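Local coordinates for protein hydroxyethylthiazole kinase (Pyrococcus horikoshii, PDB 3HPD) that probably phosphorylates the hydroxyl group of 4-methyl-5-beta-hydroxyethylthiazole at the expense of ATP, a magnesium-dependent step of thiamine diphosphate biosynthesis, at residues V90-G95 with T193-A198; G119-I124 with V162-A167. All coordinates share one frame; numbering follows the deposited sequence.

Contact 1 of 2, residues V90-G95 with T193-A198; sequences VLDPVG and TGCMVA. With PO4 (phosphate ion), chain B.
Asp92 reaches from the end of its strand to the first turns of the helix at 193-198, and its carboxylate oxygen OD2 does most of the touching. CG lies anti to the backbone N (chi1 -169°), which carries OD2 out to 3.5 Å from Cys195 CA and equally near the CB methyl of Ala198. That methyl also packs on the base of the side chain, with Asp92 CB 3.8 Å from Ala198 CB. No hydrogen bond crosses here; OD2 makes its salt bridge with Lys118, predicted to bind ATP. Strand and helix run almost exactly antiparallel, 172° between axes 8.8 Å apart, consistent with the small Ala198 facing the strand. Val90 closes one end with its CG1 branch, 3.6 Å from Ala198 O. At the other end, beyond the inverse gamma turn centred on Pro93, Val94 CG2 rests 3.8 Å from Cys195 SG. The cysteine's chi1 of -61° places SG anti to its carbonyl carbon and directs it toward this methyl. At the helix start, Gly194 N donates a weak, bent bond to phosphate O2 (3.0 Å), and a CB on Gly194 would collide with that oxygen. The glycine-rich Gly192-Thr193-Gly194-Cys195 run resembles the anion-hole motif of ribokinase relatives, with cysteine where most have aspartate. The phosphate probably came from the crystallisation liquor. Methyl contacts of Val90, Val94 and Ala198 thus flank a buried carboxylate whose charge Lys118 meets, while the helix dipole behind Gly194 N would probably favour an anion there.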
# COMPACT_ATOMS: atom_id res chain seq x y z
N VAL A 90 15.25 1.93 15.38
CA VAL A 90 15.25 0.56 14.89
C VAL A 90 15.56 0.62 13.40
O VAL A 90 14.89 1.34 12.65
CB VAL A 90 13.87 -0.12 15.05
CG1 VAL A 90 13.92 -1.54 14.49
CG2 VAL A 90 13.46 -0.15 16.52
N LEU A 91 16.57 -0.12 12.96
CA LEU A 91 16.94 -0.13 11.55
C LEU A 91 16.73 -1.49 10.92
O LEU A 91 17.20 -2.50 11.44
CB LEU A 91 18.41 0.27 11.37
CG LEU A 91 18.97 0.06 9.96
CD1 LEU A 91 18.29 1.02 8.98
CD2 LEU A 91 20.48 0.29 9.96
N ASP A 92 16.01 -1.53 9.81
CA ASP A 92 15.79 -2.77 9.08
C ASP A 92 16.50 -2.52 7.74
O ASP A 92 15.96 -1.83 6.87
CB ASP A 92 14.31 -3.03 8.84
CG ASP A 92 14.05 -4.43 8.32
OD1 ASP A 92 14.91 -4.94 7.57
OD2 ASP A 92 13.00 -5.01 8.65
N PRO A 93 17.70 -3.09 7.57
CA PRO A 93 18.54 -2.96 6.38
C PRO A 93 18.08 -3.82 5.20
O PRO A 93 18.86 -4.60 4.66
CB PRO A 93 19.91 -3.40 6.89
CG PRO A 93 19.53 -4.56 7.78
CD PRO A 93 18.32 -4.02 8.54
N VAL A 94 16.82 -3.65 4.82
CA VAL A 94 16.25 -4.43 3.72
C VAL A 94 17.11 -4.42 2.46
O VAL A 94 17.34 -3.37 1.86
CB VAL A 94 14.84 -3.93 3.35
CG1 VAL A 94 14.25 -4.79 2.24
CG2 VAL A 94 13.94 -3.97 4.58
N GLY A 95 17.59 -5.59 2.06
CA GLY A 95 18.39 -5.67 0.86
C GLY A 95 19.88 -5.40 1.00
O GLY A 95 20.59 -5.40 -0.00
N THR A 193 7.15 -9.09 6.02
CA THR A 193 6.85 -9.57 7.36
C THR A 193 7.98 -9.22 8.32
O THR A 193 7.75 -8.91 9.49
CB THR A 193 6.59 -11.09 7.36
OG1 THR A 193 7.63 -11.76 6.64
CG2 THR A 193 5.24 -11.40 6.72
N GLY A 194 9.22 -9.26 7.83
CA GLY A 194 10.34 -8.89 8.68
C GLY A 194 10.22 -7.40 8.99
O GLY A 194 10.59 -6.94 10.07
N CYS A 195 9.68 -6.65 8.03
CA CYS A 195 9.50 -5.22 8.19
C CYS A 195 8.42 -4.96 9.24
O CYS A 195 8.47 -3.96 9.96
CB CYS A 195 9.13 -4.57 6.86
SG CYS A 195 10.40 -4.77 5.57
N MET A 196 7.44 -5.85 9.32
CA MET A 196 6.39 -5.72 10.31
C MET A 196 7.04 -5.88 11.68
O MET A 196 6.72 -5.14 12.62
CB MET A 196 5.32 -6.80 10.14
CG MET A 196 4.46 -6.66 8.90
SD MET A 196 3.28 -8.03 8.79
CE MET A 196 2.15 -7.41 7.56
N VAL A 197 7.94 -6.84 11.79
CA VAL A 197 8.64 -7.08 13.06
C VAL A 197 9.47 -5.87 13.47
O VAL A 197 9.53 -5.53 14.65
CB VAL A 197 9.54 -8.33 12.97
CG1 VAL A 197 10.36 -8.47 14.24
CG2 VAL A 197 8.69 -9.57 12.76
N ALA A 198 10.12 -5.23 12.50
CA ALA A 198 10.92 -4.05 12.80
C ALA A 198 10.02 -2.94 13.33
O ALA A 198 10.37 -2.25 14.29
CB ALA A 198 11.66 -3.58 11.55
P PO4 B . 12.39 -11.49 6.16
O1 PO4 B . 13.72 -10.92 6.42
O2 PO4 B . 11.32 -10.28 6.01
O3 PO4 B . 11.87 -12.24 7.48
O4 PO4 B . 12.21 -12.40 5.00

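Contact 2 of 2, residues G119-I124 with V162-A167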
# COMPACT_ATOMS: atom_id res chain seq x y z
N GLY A 119 17.62 -7.91 10.83
CA GLY A 119 17.60 -8.37 9.46
C GLY A 119 17.80 -9.86 9.34
O GLY A 119 17.97 -10.53 10.36
N ASN A 120 17.78 -10.39 8.12
CA ASN A 120 18.00 -11.83 7.96
C ASN A 120 19.50 -12.13 7.92
O ASN A 120 20.32 -11.21 7.97
CB ASN A 120 17.31 -12.36 6.70
CG ASN A 120 17.82 -11.72 5.43
OD1 ASN A 120 19.01 -11.47 5.28
ND2 ASN A 120 16.91 -11.47 4.49
N PHE A 121 19.84 -13.40 7.82
CA PHE A 121 21.24 -13.81 7.81
C PHE A 121 22.08 -13.12 6.73
O PHE A 121 23.16 -12.60 7.02
CB PHE A 121 21.36 -15.32 7.63
CG PHE A 121 22.74 -15.85 7.92
CD1 PHE A 121 23.09 -16.23 9.21
CD2 PHE A 121 23.69 -15.93 6.91
CE1 PHE A 121 24.38 -16.68 9.49
CE2 PHE A 121 24.98 -16.37 7.18
CZ PHE A 121 25.33 -16.75 8.47
N GLY A 122 21.60 -13.11 5.50
CA GLY A 122 22.34 -12.49 4.42
C GLY A 122 22.61 -11.01 4.62
O GLY A 122 23.72 -10.53 4.36
N GLU A 123 21.60 -10.28 5.08
CA GLU A 123 21.73 -8.84 5.29
C GLU A 123 22.72 -8.50 6.40
O GLU A 123 23.59 -7.66 6.22
CB GLU A 123 20.36 -8.23 5.60
CG GLU A 123 19.33 -8.48 4.51
CD GLU A 123 17.91 -8.08 4.90
OE1 GLU A 123 17.57 -8.17 6.10
OE2 GLU A 123 17.13 -7.70 4.00
N ILE A 124 22.58 -9.16 7.55
CA ILE A 124 23.49 -8.88 8.66
C ILE A 124 24.91 -9.36 8.38
O ILE A 124 25.88 -8.71 8.75
CB ILE A 124 22.98 -9.52 9.97
CG1 ILE A 124 21.55 -9.05 10.27
CG2 ILE A 124 23.90 -9.12 11.12
CD1 ILE A 124 21.38 -7.53 10.27
N VAL A 162 21.23 -6.69 18.15
CA VAL A 162 21.03 -7.20 16.81
C VAL A 162 20.17 -8.44 16.82
O VAL A 162 20.26 -9.27 17.73
CB VAL A 162 22.38 -7.54 16.12
CG1 VAL A 162 22.13 -8.19 14.76
CG2 VAL A 162 23.22 -6.28 15.97
N ALA A 163 19.34 -8.56 15.79
CA ALA A 163 18.49 -9.73 15.65
C ALA A 163 18.71 -10.26 14.24
O ALA A 163 18.62 -9.52 13.26
CB ALA A 163 17.02 -9.37 15.84
N VAL A 164 19.06 -11.54 14.15
CA VAL A 164 19.23 -12.20 12.87
C VAL A 164 18.03 -13.13 12.81
O VAL A 164 17.95 -14.12 13.55
CB VAL A 164 20.54 -13.03 12.81
CG1 VAL A 164 20.59 -13.80 11.50
CG2 VAL A 164 21.74 -12.11 12.92
N THR A 165 17.07 -12.79 11.96
CA THR A 165 15.85 -13.57 11.83
C THR A 165 16.00 -14.81 10.94
O THR A 165 16.83 -14.84 10.04
CB THR A 165 14.71 -12.69 11.31
OG1 THR A 165 15.06 -12.18 10.01
CG2 THR A 165 14.49 -11.51 12.24
N GLY A 166 15.18 -15.82 11.22
CA GLY A 166 15.21 -17.05 10.45
C GLY A 166 14.25 -18.05 11.06
O GLY A 166 13.41 -17.67 11.88
N ALA A 167 14.35 -19.32 10.67
CA ALA A 167 13.48 -20.36 11.21
C ALA A 167 13.54 -20.18 12.73
O ALA A 167 12.52 -20.23 13.42
CB ALA A 167 13.99 -21.74 10.81
O HOH W 1 17.84 -15.63 7.76
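Val164 fits into the hollow formed where the strand carrying Gly119 gives way to the helix at 121-124. With CG1 anti to the backbone N (chi1 175°), its two methyls split: CG1 presses on the first helical turn, 3.7 Å from Phe121 CA, and CG2 meets Ile124 CG1 at 4.1 Å. The Phe121 ring lies obliquely beside CG1, and two residues earlier on the strand Val162 CG1 is passed by Ile124 CG2, 4.2 Å away. Replacing Val164 by an alanine would remove both methyls and would probably leave a gap between the Phe121 turn and Ile124, robbing both of their shared apolar neighbour. Beside this wedge the strands pair in parallel: Gly119 N donates almost straight to Ala163 O (3.1 Å, 169°), and Gly119 O accepts from Thr165 N at 2.9 Å. Farther on a water joins Phe121 N to Thr165 O, 2.6 Å from the latter. Gly119 leaves a notch that Glu123 uses, since a CB there would strike OE1. OE1 accepts from Asn120 N, from above the carboxylate plane, while Glu123 N returns a bond to Asn120 OD1 (2.9 Å). These reciprocal bonds form a capping box. Its Asn120-Phe121-Gly122-Glu123 sequence matches the NxxE motif that in ribokinase relatives serves the magnesium-phosphate site; with Thr165, predicted to bind ATP, on the neighbouring strand, the arrangement is characteristic of a nucleotide site at the carboxyl ends of parallel strands.

Overall arrangement
Both contacts are largely buried and reach the same mixed sheet, in which strands 89-92, 116-120 and 161-165 are consecutive and parallel. Contact 1 lies deeper: its centre is about 5 Å from the centre of the chain, that of contact 2, whose Asn120 is exposed, about 11 Å. Their modes differ: contact 1 lays a helix alongside a strand without a hydrogen bond between its segments, whereas contact 2 pairs two strands through the backbone and seats a side chain against a helix start. Glu123 links them, with OE2 2.9 Å from Gly95 N, a probable hydrogen bond. Lys118, between the two, pairs with Asp92 and directly precedes 119-124, consistent with one shared ATP site.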